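Local atomic coordinates of erythrocyte membrane protein 1 (Plasmodium falciparum, PDB entry 6S8T), a protein that probably binds receptors on the host cell surface, the part described being the ICAM-1-binding DBLbeta domain of this PfEMP1 adhesin. Residues A[32-37]-A[233-238]; A[135-140]-A[216-221]. All coordinates share one frame; numbering follows the deposited sequence.

Contact 1: residues A[32-37]-A[233-238]; sequences SKRGLA and DKYKGD
Arg34 and Lys234 mark the closest backbone approach of two irregular segments, their CA atoms 5.4 Å apart; the second segment runs into a type II beta turn from Tyr235 to Asp238. One regular hydrogen bond and one weak one join the segments. In the first, Gly35 N donates to Tyr235 OH at 3.2 Å, with an N-H...O angle of 156°. That hydroxyl also bonds Asp251, so it bridges the loop after helix 16-32 and helix 246-268. CB of Arg34 packs beside the same hydroxyl, 3.6 Å from Tyr235 OH. The two side chains run at about a right angle, and further out the arginine touches the ring with its CD, 3.9 Å from Tyr235 CE1. A bend at chi3 (-59°) then turns the guanidinium so that its plane lies only 19° from that of the phenol. The NH1 end forms a salt bridge with Asp251, which therefore holds both Arg34 and Tyr235.

Lys234, an exposed residue, lies along the backbone of Arg34. Its CB is 4.0 Å from Arg34 CB, and bends at chi2 and chi4 fold the aliphatic chain over Arg34 CA, bringing NZ to the weak, 3.5 Å hydrogen bond with Arg34 O. Within the second segment an Asx turn shapes the backbone: Tyr235 N donates to Asp233 OD1 at 3.1 Å, from above the carboxylate plane. The polar grip thus centres on the hydroxyl of the buried Tyr235 and on Asp251, which takes both the phenol and the guanidinium; these bonds probably fix the position of both groups, and the arginine would balance the charge of the acid. The lysine bond, long and made by an exposed side chain, probably adds less.

Contact 2: residues A[135-140]-A[216-221]; sequences GKAIHS and GKIKEE
The flat carboxylate of Glu221 is set against the start of helix 137-163, with OE1 directed at Ala137 and OE2 at Gly135, while the neighbouring His139 ring has Ile138 CG2 over the centre of one face, 4.3 Å above its plane. Ala137 N donates to Glu221 OE1 at 3.3 Å, a weak bond bent to 123° at the hydrogen. The other oxygen, OE2, stands 2.9 Å from Gly135 O, an approach of two acceptor atoms that is not counted as a hydrogen bond. Glu221 reaches so far because its chain is fully extended, with CG anti to the backbone N (chi1 178°) and chi2 180°.

With Lys136 at the N-cap position, Ala137 N belongs to the first turn of helix 137-163, and Glu221, the last residue of helix 202-221, meets it there. The helix start would probably favour negative charge at OE1, whereas Gly135 O would oppose it at OE2, leaving the net effect on ionisation open. This is helix-to-helix packing within the mainly helical Duffy-binding-like fold. Alongside the acid lies an apolar patch: Ile138 CD1 touches Ile218 CG2 at 3.6 Å, the side chains crossing at about a right angle, and Ala137 CB rests 4.0 Å from Ile218 CG1. Leu248 and Trp252 of helix 246-268 extend this patch, touching Ile218 and Ile138 respectively. His139 ND1 hydrogen-bonds Asp42 N in the loop that follows helix 16-32.

In the fold
From the N terminus, the chain leaves helix 16-32 through residues 32-37, the first half of contact 1. It next enters contact 2 at residues 135-140, where helix 137-163 begins, and closes that loop at residues 216-221, the end of helix 202-221. Only then does it reach residues 233-238 and close contact 1, so contact 2 is nested inside the larger loop. The centres lie about 14 Å apart, and Lys219 joins them: it packs on Asp233 and bonds weakly to Tyr235 O, besides its salt bridge to Glu239. Helix 246-268 backs both contacts, tying the N-terminal loop to helices 137-163 and 202-221.

Contact 1: residues A[32-37]-A[233-238]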
ATOM      1  N   SER A  32      -5.445  -0.162  26.036  1.00 56.55           N
ATOM      2  CA  SER A  32      -5.580  -0.795  27.347  1.00 59.17           C
ATOM      3  C   SER A  32      -6.321   0.105  28.325  1.00 62.51           C
ATOM      4  O   SER A  32      -7.071  -0.381  29.179  1.00 64.76           O
ATOM      5  CB  SER A  32      -4.204  -1.156  27.909  1.00 63.71           C
ATOM      6  OG  SER A  32      -3.586  -2.184  27.155  1.00 69.78           O
ATOM      7  N   LYS A  33      -6.114   1.420  28.225  1.00 63.61           N
ATOM      8  CA  LYS A  33      -6.813   2.351  29.101  1.00 66.71           C
ATOM      9  C   LYS A  33      -8.306   2.409  28.805  1.00 65.62           C
ATOM     10  O   LYS A  33      -9.072   2.910  29.636  1.00 66.06           O
ATOM     11  CB  LYS A  33      -6.205   3.750  28.979  1.00 68.57           C
ATOM     12  CG  LYS A  33      -4.740   3.829  29.373  1.00 70.40           C
ATOM     13  CD  LYS A  33      -4.171   5.214  29.104  1.00 72.47           C
ATOM     14  CE  LYS A  33      -2.686   5.267  29.425  1.00 76.30           C
ATOM     15  NZ  LYS A  33      -2.080   6.580  29.072  1.00 79.53           N
ATOM     16  N   ARG A  34      -8.729   1.913  27.652  1.00 64.60           N
ATOM     17  CA  ARG A  34     -10.134   1.900  27.256  1.00 63.67           C
ATOM     18  C   ARG A  34     -10.614   0.448  27.228  1.00 62.97           C
ATOM     19  O   ARG A  34     -10.358  -0.273  28.199  1.00 64.25           O
ATOM     20  CB  ARG A  34     -10.295   2.662  25.947  1.00 60.58           C
ATOM     21  CG  ARG A  34     -10.036   4.155  26.084  1.00 60.63           C
ATOM     22  CD  ARG A  34      -9.968   4.850  24.737  1.00 57.99           C
ATOM     23  NE  ARG A  34      -8.916   4.300  23.887  1.00 58.06           N
ATOM     24  CZ  ARG A  34      -8.292   4.990  22.937  1.00 59.20           C
ATOM     25  NH1 ARG A  34      -7.348   4.413  22.203  1.00 56.98           N
ATOM     26  NH2 ARG A  34      -8.606   6.261  22.730  1.00 59.96           N
ATOM     27  N   GLY A  35     -11.281  -0.015  26.174  1.00 61.34           N
ATOM     28  CA  GLY A  35     -11.852  -1.347  26.184  1.00 62.20           C
ATOM     29  C   GLY A  35     -11.194  -2.337  25.246  1.00 59.05           C
ATOM     30  O   GLY A  35     -11.885  -3.072  24.537  1.00 59.24           O
ATOM     31  N   LEU A  36      -9.858  -2.370  25.241  1.00 59.62           N
ATOM     32  CA  LEU A  36      -9.137  -3.318  24.396  1.00 54.86           C
ATOM     33  C   LEU A  36      -9.525  -4.757  24.712  1.00 60.33           C
ATOM     34  O   LEU A  36      -9.636  -5.592  23.807  1.00 60.01           O
ATOM     35  CB  LEU A  36      -7.631  -3.124  24.570  1.00 51.19           C
ATOM     36  CG  LEU A  36      -6.687  -4.168  23.972  1.00 49.67           C
ATOM     37  CD1 LEU A  36      -6.695  -4.105  22.459  1.00 40.44           C
ATOM     38  CD2 LEU A  36      -5.281  -3.973  24.513  1.00 51.35           C
ATOM     39  N   ALA A  37      -9.741  -5.065  25.992  1.00 69.82           N
ATOM     40  CA  ALA A  37     -10.071  -6.432  26.378  1.00 72.97           C
ATOM     41  C   ALA A  37     -11.476  -6.824  25.940  1.00 75.43           C
ATOM     42  O   ALA A  37     -11.715  -7.986  25.597  1.00 77.03           O
ATOM     43  CB  ALA A  37      -9.922  -6.600  27.888  1.00 79.78           C
ATOM     44  N   ASP A 233     -18.619   4.716  30.050  1.00115.74           N
ATOM     45  CA  ASP A 233     -18.403   4.721  28.606  1.00106.88           C
ATOM     46  C   ASP A 233     -17.000   5.253  28.341  1.00 97.42           C
ATOM     47  O   ASP A 233     -16.718   6.429  28.595  1.00 97.40           O
ATOM     48  CB  ASP A 233     -19.461   5.568  27.896  1.00109.58           C
ATOM     49  CG  ASP A 233     -19.411   5.425  26.382  1.00108.45           C
ATOM     50  OD1 ASP A 233     -18.622   4.598  25.876  1.00105.98           O
ATOM     51  OD2 ASP A 233     -20.167   6.146  25.696  1.00109.15           O
ATOM     52  N   LYS A 234     -16.123   4.385  27.837  1.00 87.58           N
ATOM     53  CA  LYS A 234     -14.748   4.757  27.528  1.00 76.83           C
ATOM     54  C   LYS A 234     -14.612   5.501  26.204  1.00 67.50           C
ATOM     55  O   LYS A 234     -13.491   5.872  25.837  1.00 64.77           O
ATOM     56  CB  LYS A 234     -13.862   3.508  27.497  1.00 74.82           C
ATOM     57  CG  LYS A 234     -13.852   2.697  28.785  1.00 77.25           C
ATOM     58  CD  LYS A 234     -12.995   3.353  29.855  1.00 79.53           C
ATOM     59  CE  LYS A 234     -12.852   2.449  31.072  1.00 81.56           C
ATOM     60  NZ  LYS A 234     -12.298   1.112  30.707  1.00 80.11           N
ATOM     61  N   TYR A 235     -15.709   5.728  25.484  1.00 62.63           N
ATOM     62  CA  TYR A 235     -15.674   6.326  24.153  1.00 55.95           C
ATOM     63  C   TYR A 235     -16.722   7.423  24.016  1.00 54.31           C
ATOM     64  O   TYR A 235     -17.356   7.571  22.968  1.00 48.69           O
ATOM     65  CB  TYR A 235     -15.869   5.262  23.076  1.00 53.05           C
ATOM     66  CG  TYR A 235     -14.846   4.149  23.127  1.00 53.66           C
ATOM     67  CD1 TYR A 235     -13.659   4.236  22.409  1.00 50.79           C
ATOM     68  CD2 TYR A 235     -15.068   3.009  23.893  1.00 52.61           C
ATOM     69  CE1 TYR A 235     -12.720   3.221  22.455  1.00 48.55           C
ATOM     70  CE2 TYR A 235     -14.137   1.990  23.944  1.00 50.71           C
ATOM     71  CZ  TYR A 235     -12.965   2.101  23.226  1.00 50.29           C
ATOM     72  OH  TYR A 235     -12.037   1.089  23.275  1.00 52.13           O
ATOM     73  N   LYS A 236     -16.911   8.217  25.070  1.00 57.12           N
ATOM     74  CA  LYS A 236     -17.891   9.296  25.032  1.00 60.91           C
ATOM     75  C   LYS A 236     -17.532  10.313  23.955  1.00 59.89           C
ATOM     76  O   LYS A 236     -16.392  10.779  23.874  1.00 56.50           O
ATOM     77  CB  LYS A 236     -17.977   9.982  26.396  1.00 66.11           C
ATOM     78  CG  LYS A 236     -18.485   9.085  27.512  1.00 71.87           C
ATOM     79  CD  LYS A 236     -18.581   9.836  28.834  1.00 76.15           C
ATOM     80  CE  LYS A 236     -19.084   8.928  29.946  1.00 78.10           C
ATOM     81  NZ  LYS A 236     -19.246   9.650  31.238  1.00 80.44           N
ATOM     82  N   GLY A 237     -18.515  10.653  23.121  1.00 62.51           N
ATOM     83  CA  GLY A 237     -18.293  11.604  22.051  1.00 65.16           C
ATOM     84  C   GLY A 237     -17.482  11.085  20.887  1.00 63.51           C
ATOM     85  O   GLY A 237     -17.000  11.882  20.078  1.00 63.23           O
ATOM     86  N   ASP A 238     -17.323   9.765  20.768  1.00 61.05           N
ATOM     87  CA  ASP A 238     -16.503   9.208  19.697  1.00 57.13           C
ATOM     88  C   ASP A 238     -17.153   9.365  18.328  1.00 54.53           C
ATOM     89  O   ASP A 238     -16.450   9.318  17.314  1.00 52.82           O
ATOM     90  CB  ASP A 238     -16.209   7.731  19.974  1.00 59.99           C
ATOM     91  CG  ASP A 238     -14.949   7.240  19.280  1.00 61.61           C
ATOM     92  OD1 ASP A 238     -14.157   8.080  18.798  1.00 61.42           O
ATOM     93  OD2 ASP A 238     -14.750   6.007  19.212  1.00 61.38           O
TER

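Contact 2: residues A[135-140]-A[216-221]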
ATOM      1  N   GLY A 135     -26.649  -8.888  18.443  1.00 91.41           N
ATOM      2  CA  GLY A 135     -25.807  -8.365  19.499  1.00 88.18           C
ATOM      3  C   GLY A 135     -24.396  -8.901  19.526  1.00 83.40           C
ATOM      4  O   GLY A 135     -23.696  -8.706  20.524  1.00 81.78           O
ATOM      5  N   LYS A 136     -23.949  -9.568  18.465  1.00 79.54           N
ATOM      6  CA  LYS A 136     -22.605 -10.129  18.390  1.00 76.61           C
ATOM      7  C   LYS A 136     -21.824  -9.526  17.227  1.00 71.51           C
ATOM      8  O   LYS A 136     -21.121 -10.226  16.495  1.00 70.82           O
ATOM      9  CB  LYS A 136     -22.658 -11.652  18.277  1.00 80.27           C
ATOM     10  CG  LYS A 136     -23.292 -12.342  19.480  1.00 84.19           C
ATOM     11  CD  LYS A 136     -22.947 -13.825  19.523  1.00 88.04           C
ATOM     12  CE  LYS A 136     -24.165 -14.701  19.264  1.00 95.51           C
ATOM     13  NZ  LYS A 136     -25.161 -14.630  20.373  1.00100.28           N
ATOM     14  N   ALA A 137     -21.930  -8.205  17.053  1.00 63.63           N
ATOM     15  CA  ALA A 137     -21.256  -7.533  15.948  1.00 56.23           C
ATOM     16  C   ALA A 137     -19.742  -7.552  16.089  1.00 55.01           C
ATOM     17  O   ALA A 137     -19.037  -7.422  15.084  1.00 53.64           O
ATOM     18  CB  ALA A 137     -21.743  -6.089  15.830  1.00 53.61           C
ATOM     19  N   ILE A 138     -19.230  -7.701  17.312  1.00 56.39           N
ATOM     20  CA  ILE A 138     -17.786  -7.794  17.510  1.00 57.17           C
ATOM     21  C   ILE A 138     -17.233  -9.026  16.808  1.00 56.29           C
ATOM     22  O   ILE A 138     -16.182  -8.970  16.155  1.00 51.08           O
ATOM     23  CB  ILE A 138     -17.461  -7.799  19.016  1.00 60.37           C
ATOM     24  CG1 ILE A 138     -17.593  -6.390  19.585  1.00 60.49           C
ATOM     25  CG2 ILE A 138     -16.063  -8.331  19.271  1.00 58.70           C
ATOM     26  CD1 ILE A 138     -16.658  -5.409  18.934  1.00 58.66           C
ATOM     27  N   HIS A 139     -17.942 -10.148  16.909  1.00 57.76           N
ATOM     28  CA  HIS A 139     -17.469 -11.411  16.358  1.00 58.84           C
ATOM     29  C   HIS A 139     -17.856 -11.605  14.899  1.00 60.44           C
ATOM     30  O   HIS A 139     -17.092 -12.212  14.140  1.00 61.98           O
ATOM     31  CB  HIS A 139     -18.012 -12.574  17.192  1.00 63.62           C
ATOM     32  CG  HIS A 139     -17.759 -12.431  18.662  1.00 63.96           C
ATOM     33  ND1 HIS A 139     -16.533 -12.694  19.234  1.00 63.62           N
ATOM     34  CD2 HIS A 139     -18.571 -12.046  19.674  1.00 65.27           C
ATOM     35  CE1 HIS A 139     -16.603 -12.483  20.537  1.00 64.86           C
ATOM     36  NE2 HIS A 139     -17.829 -12.088  20.829  1.00 65.79           N
ATOM     37  N   SER A 140     -19.024 -11.107  14.486  1.00 60.11           N
ATOM     38  CA  SER A 140     -19.437 -11.258  13.095  1.00 54.91           C
ATOM     39  C   SER A 140     -18.583 -10.414  12.157  1.00 53.04           C
ATOM     40  O   SER A 140     -18.344 -10.814  11.011  1.00 52.51           O
ATOM     41  CB  SER A 140     -20.915 -10.894  12.941  1.00 55.98           C
ATOM     42  OG  SER A 140     -21.738 -11.755  13.711  1.00 63.68           O
ATOM     43  N   GLY A 216     -21.281   1.874  15.419  1.00 60.19           N
ATOM     44  CA  GLY A 216     -22.250   2.529  16.282  1.00 59.02           C
ATOM     45  C   GLY A 216     -22.943   1.546  17.205  1.00 59.46           C
ATOM     46  O   GLY A 216     -23.108   1.808  18.400  1.00 62.03           O
ATOM     47  N   LYS A 217     -23.350   0.395  16.665  1.00 56.79           N
ATOM     48  CA  LYS A 217     -23.902  -0.665  17.501  1.00 60.17           C
ATOM     49  C   LYS A 217     -22.846  -1.257  18.422  1.00 57.67           C
ATOM     50  O   LYS A 217     -23.169  -1.694  19.533  1.00 60.16           O
ATOM     51  CB  LYS A 217     -24.511  -1.764  16.628  1.00 63.58           C
ATOM     52  CG  LYS A 217     -25.941  -1.503  16.189  1.00 68.79           C
ATOM     53  CD  LYS A 217     -26.888  -1.506  17.377  1.00 72.54           C
ATOM     54  CE  LYS A 217     -28.337  -1.524  16.922  1.00 77.97           C
ATOM     55  NZ  LYS A 217     -28.624  -0.434  15.950  1.00 79.64           N
ATOM     56  N   ILE A 218     -21.589  -1.288  17.980  1.00 55.38           N
ATOM     57  CA  ILE A 218     -20.519  -1.818  18.818  1.00 53.66           C
ATOM     58  C   ILE A 218     -20.320  -0.944  20.049  1.00 54.98           C
ATOM     59  O   ILE A 218     -20.094  -1.449  21.156  1.00 55.97           O
ATOM     60  CB  ILE A 218     -19.224  -1.958  17.998  1.00 49.12           C
ATOM     61  CG1 ILE A 218     -19.341  -3.125  17.015  1.00 44.70           C
ATOM     62  CG2 ILE A 218     -18.017  -2.119  18.914  1.00 49.02           C
ATOM     63  CD1 ILE A 218     -18.107  -3.327  16.149  1.00 40.02           C
ATOM     64  N   LYS A 219     -20.414   0.380  19.883  1.00 59.46           N
ATOM     65  CA  LYS A 219     -20.260   1.284  21.020  1.00 62.63           C
ATOM     66  C   LYS A 219     -21.317   1.012  22.084  1.00 68.37           C
ATOM     67  O   LYS A 219     -21.037   1.103  23.284  1.00 68.99           O
ATOM     68  CB  LYS A 219     -20.329   2.739  20.552  1.00 59.06           C
ATOM     69  CG  LYS A 219     -20.180   3.755  21.674  1.00 60.01           C
ATOM     70  CD  LYS A 219     -20.384   5.182  21.188  1.00 61.35           C
ATOM     71  CE  LYS A 219     -20.330   6.160  22.359  1.00 65.74           C
ATOM     72  NZ  LYS A 219     -20.602   7.567  21.954  1.00 68.77           N
ATOM     73  N   GLU A 220     -22.534   0.664  21.664  1.00 72.52           N
ATOM     74  CA  GLU A 220     -23.583   0.295  22.606  1.00 75.42           C
ATOM     75  C   GLU A 220     -23.487  -1.163  23.037  1.00 75.89           C
ATOM     76  O   GLU A 220     -23.944  -1.504  24.133  1.00 74.78           O
ATOM     77  CB  GLU A 220     -24.959   0.570  21.991  1.00 78.64           C
ATOM     78  CG  GLU A 220     -26.099   0.651  22.994  1.00 87.74           C
ATOM     79  CD  GLU A 220     -26.078   1.931  23.814  1.00 93.72           C
ATOM     80  OE1 GLU A 220     -25.325   2.862  23.449  1.00 93.79           O
ATOM     81  OE2 GLU A 220     -26.814   2.008  24.823  1.00 96.88           O
ATOM     82  N   GLU A 221     -22.893  -2.025  22.206  1.00 78.12           N
ATOM     83  CA  GLU A 221     -22.764  -3.438  22.556  1.00 82.73           C
ATOM     84  C   GLU A 221     -21.872  -3.622  23.780  1.00 82.19           C
ATOM     85  O   GLU A 221     -22.248  -4.303  24.742  1.00 83.32           O
ATOM     86  CB  GLU A 221     -22.216  -4.223  21.361  1.00 86.55           C
ATOM     87  CG  GLU A 221     -21.993  -5.709  21.615  1.00 92.38           C
ATOM     88  CD  GLU A 221     -21.454  -6.436  20.389  1.00 94.65           C
ATOM     89  OE1 GLU A 221     -21.463  -5.840  19.290  1.00 94.20           O
ATOM     90  OE2 GLU A 221     -21.016  -7.599  20.520  1.00 96.32           O
TER